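Local coordinates for protein AvrRpt2 (Erwinia amylovora, PDB 6HQZ) that probably acts in host plant cells as a type III-secreted effector, a papain-like cysteine protease of the C70 family, at residues L83-L86 and L87-G91; F121-P124 and Q125-P128. All coordinates share one frame; numbering follows the deposited sequence.

Both contacts are local, and both belong to the papain-like protease part of the effector. Contact 1 comes first along the chain, over most of helix 80-90, up to and just past its C-terminal end; contact 2 follows at the end of strand 118-123, where the chain turns toward strand 130-133. Their centres lie 19 Å apart and their nearest atoms about 8 Å apart, so they do not touch. Strand 104-113 of the antiparallel sheet relates them: Leu83 and Leu87 of contact 1 pack on Ile112 and Leu109, while His122 of contact 2 pairs with Val108 by backbone hydrogen bonding. Contact 1 also reaches the second subunit through the Cys88 disulfide, whereas contact 2 touches no other chain of the assembly.

Contact 1: L83-L86 and L87-G91; sequences LGNL and LCRHG
Asn85 OD1 is gripped twice by Arg89, one turn further along the helix. Arg89 NE comes to 2.6 Å from Asn85 OD1 and Arg89 NH2 to 3.0 Å from it. The two bonds differ in geometry: NH2 lies in the amide carbonyl plane on a lone pair, whereas NE sits 40° above it. Both reach OD1 from the guanidinium edge, and the amide and guanidinium planes stand 74° apart. The Asn85 CB leads away from residues 87-91, but chi1 of 178° sets CG beside the carbonyl carbon and carries the amide toward Arg89; a hydrogen bond from ND2 to Glu82 fixes its rotation.

Leu86 O accepts from His90 N at 3.0 Å and, weakly, from Arg89 N. Leu86 CD2 meets the edge of the His90 imidazole, 3.7 Å from CE1, while Arg89 CB covers one face and Tyr151 stacks on the ring. Cys88 N to Gly84 O (2.9 Å) and Leu87 N to Leu83 O (2.9 Å) continue the i to i+4 pattern. Cys88 SG forms a disulfide with Cys88 of the second subunit, whose Arg89 comes close to this Arg89. The arrangement is the last turns of an alpha-helix at a disulfide-linked dimer interface, ended by Gly91 with positive phi.

Contact 2: F121-P124 and Q125-P128; sequences FHDP and QRGP
The His122 imidazole meets Pro128 obliquely, with ND1 3.5 Å from Pro128 CA and the CB of that proline also against the ring. Tyr10 meets the same imidazole edge-to-face. The two ring nitrogens of His122 are both engaged, ND1 with Asp129 N and NE2 with Val8 O, consistent with the hydrogen residing on NE2; this pair of bonds fixes the ring's rotation. Phe121 turns an edge to Asp123 OD2, which lies in the plane of the ring.

The turn itself is organised by Asp123. With CG anti to the backbone nitrogen (chi1 -173°), its carboxylate swings over the following residues, and OD1 accepts from Gln125 N at 2.8 Å through the anti lone pair, an Asx turn. A weak bond from Arg126 N reaches the same oxygen. Arg126 lies alongside the carboxylate, its CB 3.6 Å from Asp123 CG, but its charged end runs on: NE stays 5.8 Å from OD2.

Asp123 O takes Gly127 N at 2.8 Å in the carbonyl plane and Arg126 N at 3.1 Å from 64° above it, and Tyr10 OH bonds to it as well. Asp123 N in turn donates to Gly127 O at 2.9 Å, nearly straight (170°). Asp123 and Gly127 thus form an antiparallel hydrogen-bonded pair, and because Arg126 and Gly127 both face Asp123, the geometry is a classic beta bulge. Gly127 has a positive phi, a conformation in which a side chain would press on the carbonyl oxygen of Arg126.

Pro124 packs on Cys20, Ala23 and Cys24 of helix 19-27, His122 touches Met27 of that helix, and Phe121 rests on Leu130 and Met132 of strand 130-133, with Ser107 of strand 104-113 also against Phe121.

Contact 1: L83-L86 and L87-G91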
loop_
_atom_site.group_PDB
_atom_site.type_symbol
_atom_site.label_atom_id
_atom_site.label_comp_id
_atom_site.label_asym_id
_atom_site.label_seq_id
_atom_site.Cartn_x
_atom_site.Cartn_y
_atom_site.Cartn_z
ATOM N N LEU A 83 3.326 -1.320 -7.542
ATOM C CA LEU A 83 4.085 -2.279 -6.697
ATOM C C LEU A 83 4.004 -1.966 -5.171
ATOM O O LEU A 83 3.893 -2.860 -4.338
ATOM C CB LEU A 83 5.526 -2.349 -7.125
ATOM C CG LEU A 83 5.684 -3.068 -8.490
ATOM C CD1 LEU A 83 7.133 -2.914 -8.974
ATOM C CD2 LEU A 83 5.258 -4.524 -8.413
ATOM N N GLY A 84 4.078 -0.686 -4.830
ATOM C CA GLY A 84 3.958 -0.257 -3.430
ATOM C C GLY A 84 2.606 -0.620 -2.842
ATOM O O GLY A 84 2.495 -1.156 -1.724
ATOM N N ASN A 85 1.565 -0.337 -3.619
ATOM C CA ASN A 85 0.241 -0.724 -3.216
ATOM C C ASN A 85 0.214 -2.243 -2.956
ATOM O O ASN A 85 -0.286 -2.667 -1.933
ATOM C CB ASN A 85 -0.718 -0.290 -4.323
ATOM C CG ASN A 85 -2.151 -0.676 -4.079
ATOM O OD1 ASN A 85 -2.626 -0.796 -2.935
ATOM N ND2 ASN A 85 -2.894 -0.801 -5.192
ATOM N N LEU A 86 0.766 -3.047 -3.879
ATOM C CA LEU A 86 0.772 -4.505 -3.734
ATOM C C LEU A 86 1.492 -4.989 -2.474
ATOM O O LEU A 86 0.977 -5.850 -1.756
ATOM C CB LEU A 86 1.375 -5.188 -4.979
ATOM C CG LEU A 86 0.410 -5.199 -6.185
ATOM C CD1 LEU A 86 1.099 -5.670 -7.467
ATOM C CD2 LEU A 86 -0.816 -6.072 -5.915
ATOM N N LEU A 87 2.668 -4.433 -2.211
ATOM C CA LEU A 87 3.434 -4.758 -0.971
ATOM C C LEU A 87 2.707 -4.356 0.318
ATOM O O LEU A 87 2.717 -5.060 1.339
ATOM C CB LEU A 87 4.775 -4.032 -1.029
ATOM C CG LEU A 87 5.772 -4.521 -2.067
ATOM C CD1 LEU A 87 6.850 -3.503 -2.350
ATOM C CD2 LEU A 87 6.350 -5.824 -1.613
ATOM N N CYS A 88 2.051 -3.221 0.246
ATOM C CA CYS A 88 1.197 -2.722 1.351
ATOM C C CYS A 88 0.032 -3.681 1.684
ATOM O O CYS A 88 -0.254 -3.914 2.850
ATOM C CB CYS A 88 0.679 -1.337 0.982
ATOM S SG CYS A 88 -0.258 -0.512 2.297
ATOM N N ARG A 89 -0.560 -4.325 0.666
ATOM C CA ARG A 89 -1.669 -5.250 0.898
ATOM C C ARG A 89 -1.251 -6.613 1.339
ATOM O O ARG A 89 -1.861 -7.191 2.230
ATOM C CB ARG A 89 -2.501 -5.420 -0.352
ATOM C CG ARG A 89 -3.235 -4.173 -0.722
ATOM C CD ARG A 89 -3.690 -4.252 -2.154
ATOM N NE ARG A 89 -4.081 -2.921 -2.576
ATOM C CZ ARG A 89 -5.263 -2.593 -3.058
ATOM N NH1 ARG A 89 -6.218 -3.512 -3.215
ATOM N NH2 ARG A 89 -5.499 -1.322 -3.384
ATOM N N HIS A 90 -0.197 -7.137 0.681
ATOM C CA HIS A 90 0.129 -8.553 0.708
ATOM C C HIS A 90 1.422 -8.895 1.407
ATOM O O HIS A 90 1.613 -10.043 1.767
ATOM C CB HIS A 90 0.224 -9.049 -0.744
ATOM C CG HIS A 90 -1.036 -8.791 -1.503
ATOM N ND1 HIS A 90 -1.078 -8.004 -2.635
ATOM C CD2 HIS A 90 -2.312 -9.144 -1.230
ATOM C CE1 HIS A 90 -2.331 -7.931 -3.056
ATOM N NE2 HIS A 90 -3.096 -8.620 -2.226
ATOM N N GLY A 91 2.278 -7.910 1.641
ATOM C CA GLY A 91 3.509 -8.150 2.342
ATOM C C GLY A 91 4.537 -8.489 1.313
ATOM O O GLY A 91 4.360 -8.153 0.129
#

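Contact 2: F121-P124 and Q125-P128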
loop_
_atom_site.group_PDB
_atom_site.type_symbol
_atom_site.label_atom_id
_atom_site.label_comp_id
_atom_site.label_asym_id
_atom_site.label_seq_id
_atom_site.Cartn_x
_atom_site.Cartn_y
_atom_site.Cartn_z
ATOM N N PHE A 121 14.884 -5.460 -2.985
ATOM C CA PHE A 121 14.645 -6.889 -2.914
ATOM C C PHE A 121 15.782 -7.609 -2.244
ATOM O O PHE A 121 16.952 -7.165 -2.277
ATOM C CB PHE A 121 14.399 -7.476 -4.318
ATOM C CG PHE A 121 15.580 -7.436 -5.226
ATOM C CD1 PHE A 121 15.955 -6.250 -5.891
ATOM C CD2 PHE A 121 16.342 -8.587 -5.440
ATOM C CE1 PHE A 121 17.056 -6.244 -6.758
ATOM C CE2 PHE A 121 17.442 -8.586 -6.327
ATOM C CZ PHE A 121 17.835 -7.424 -6.955
ATOM N N HIS A 122 15.415 -8.718 -1.608
ATOM C CA HIS A 122 16.333 -9.666 -1.020
ATOM C C HIS A 122 16.641 -10.701 -2.119
ATOM O O HIS A 122 15.739 -11.357 -2.600
ATOM C CB HIS A 122 15.708 -10.460 0.127
ATOM C CG HIS A 122 15.582 -9.688 1.406
ATOM N ND1 HIS A 122 16.267 -8.511 1.629
ATOM C CD2 HIS A 122 14.885 -9.946 2.530
ATOM C CE1 HIS A 122 15.956 -8.055 2.833
ATOM N NE2 HIS A 122 15.159 -8.935 3.420
ATOM N N ASP A 123 17.919 -10.898 -2.393
ATOM C CA ASP A 123 18.388 -11.872 -3.398
ATOM C C ASP A 123 19.104 -12.995 -2.645
ATOM O O ASP A 123 20.154 -12.789 -2.032
ATOM C CB ASP A 123 19.326 -11.189 -4.360
ATOM C CG ASP A 123 19.728 -12.089 -5.545
ATOM O OD1 ASP A 123 20.116 -13.239 -5.346
ATOM O OD2 ASP A 123 19.746 -11.607 -6.656
ATOM N N PRO A 124 18.535 -14.199 -2.655
ATOM C CA PRO A 124 19.093 -15.269 -1.916
ATOM C C PRO A 124 20.550 -15.617 -2.289
ATOM O O PRO A 124 21.234 -16.360 -1.540
ATOM C CB PRO A 124 18.178 -16.462 -2.253
ATOM C CG PRO A 124 16.964 -15.915 -2.863
ATOM C CD PRO A 124 17.274 -14.524 -3.310
ATOM N N GLN A 125 21.031 -15.130 -3.439
ATOM C CA GLN A 125 22.393 -15.396 -3.801
ATOM C C GLN A 125 23.291 -14.205 -3.830
ATOM O O GLN A 125 24.461 -14.382 -3.943
ATOM C CB GLN A 125 22.448 -16.154 -5.133
ATOM C CG GLN A 125 23.789 -16.715 -5.468
ATOM C CD GLN A 125 24.599 -17.342 -4.310
ATOM O OE1 GLN A 125 24.149 -18.314 -3.698
ATOM N NE2 GLN A 125 25.842 -16.850 -4.074
ATOM N N ARG A 126 22.755 -13.009 -3.726
ATOM C CA ARG A 126 23.516 -11.822 -3.742
ATOM C C ARG A 126 23.441 -10.978 -2.506
ATOM O O ARG A 126 24.420 -10.280 -2.217
ATOM C CB ARG A 126 23.124 -10.990 -4.944
ATOM C CG ARG A 126 23.584 -11.644 -6.202
ATOM C CD ARG A 126 25.051 -11.352 -6.346
ATOM N NE ARG A 126 25.396 -11.462 -7.731
ATOM C CZ ARG A 126 25.537 -12.615 -8.330
ATOM N NH1 ARG A 126 25.454 -13.753 -7.629
ATOM N NH2 ARG A 126 25.846 -12.606 -9.598
ATOM N N GLY A 127 22.380 -11.131 -1.709
ATOM C CA GLY A 127 22.313 -10.456 -0.441
ATOM C C GLY A 127 21.023 -9.694 -0.193
ATOM O O GLY A 127 20.166 -9.506 -1.106
ATOM N N PRO A 128 20.897 -9.132 1.038
ATOM C CA PRO A 128 19.713 -8.377 1.366
ATOM C C PRO A 128 19.669 -6.966 0.787
ATOM O O PRO A 128 20.682 -6.361 0.606
ATOM C CB PRO A 128 19.784 -8.244 2.924
ATOM C CG PRO A 128 21.206 -8.393 3.245
ATOM C CD PRO A 128 21.794 -9.282 2.184
#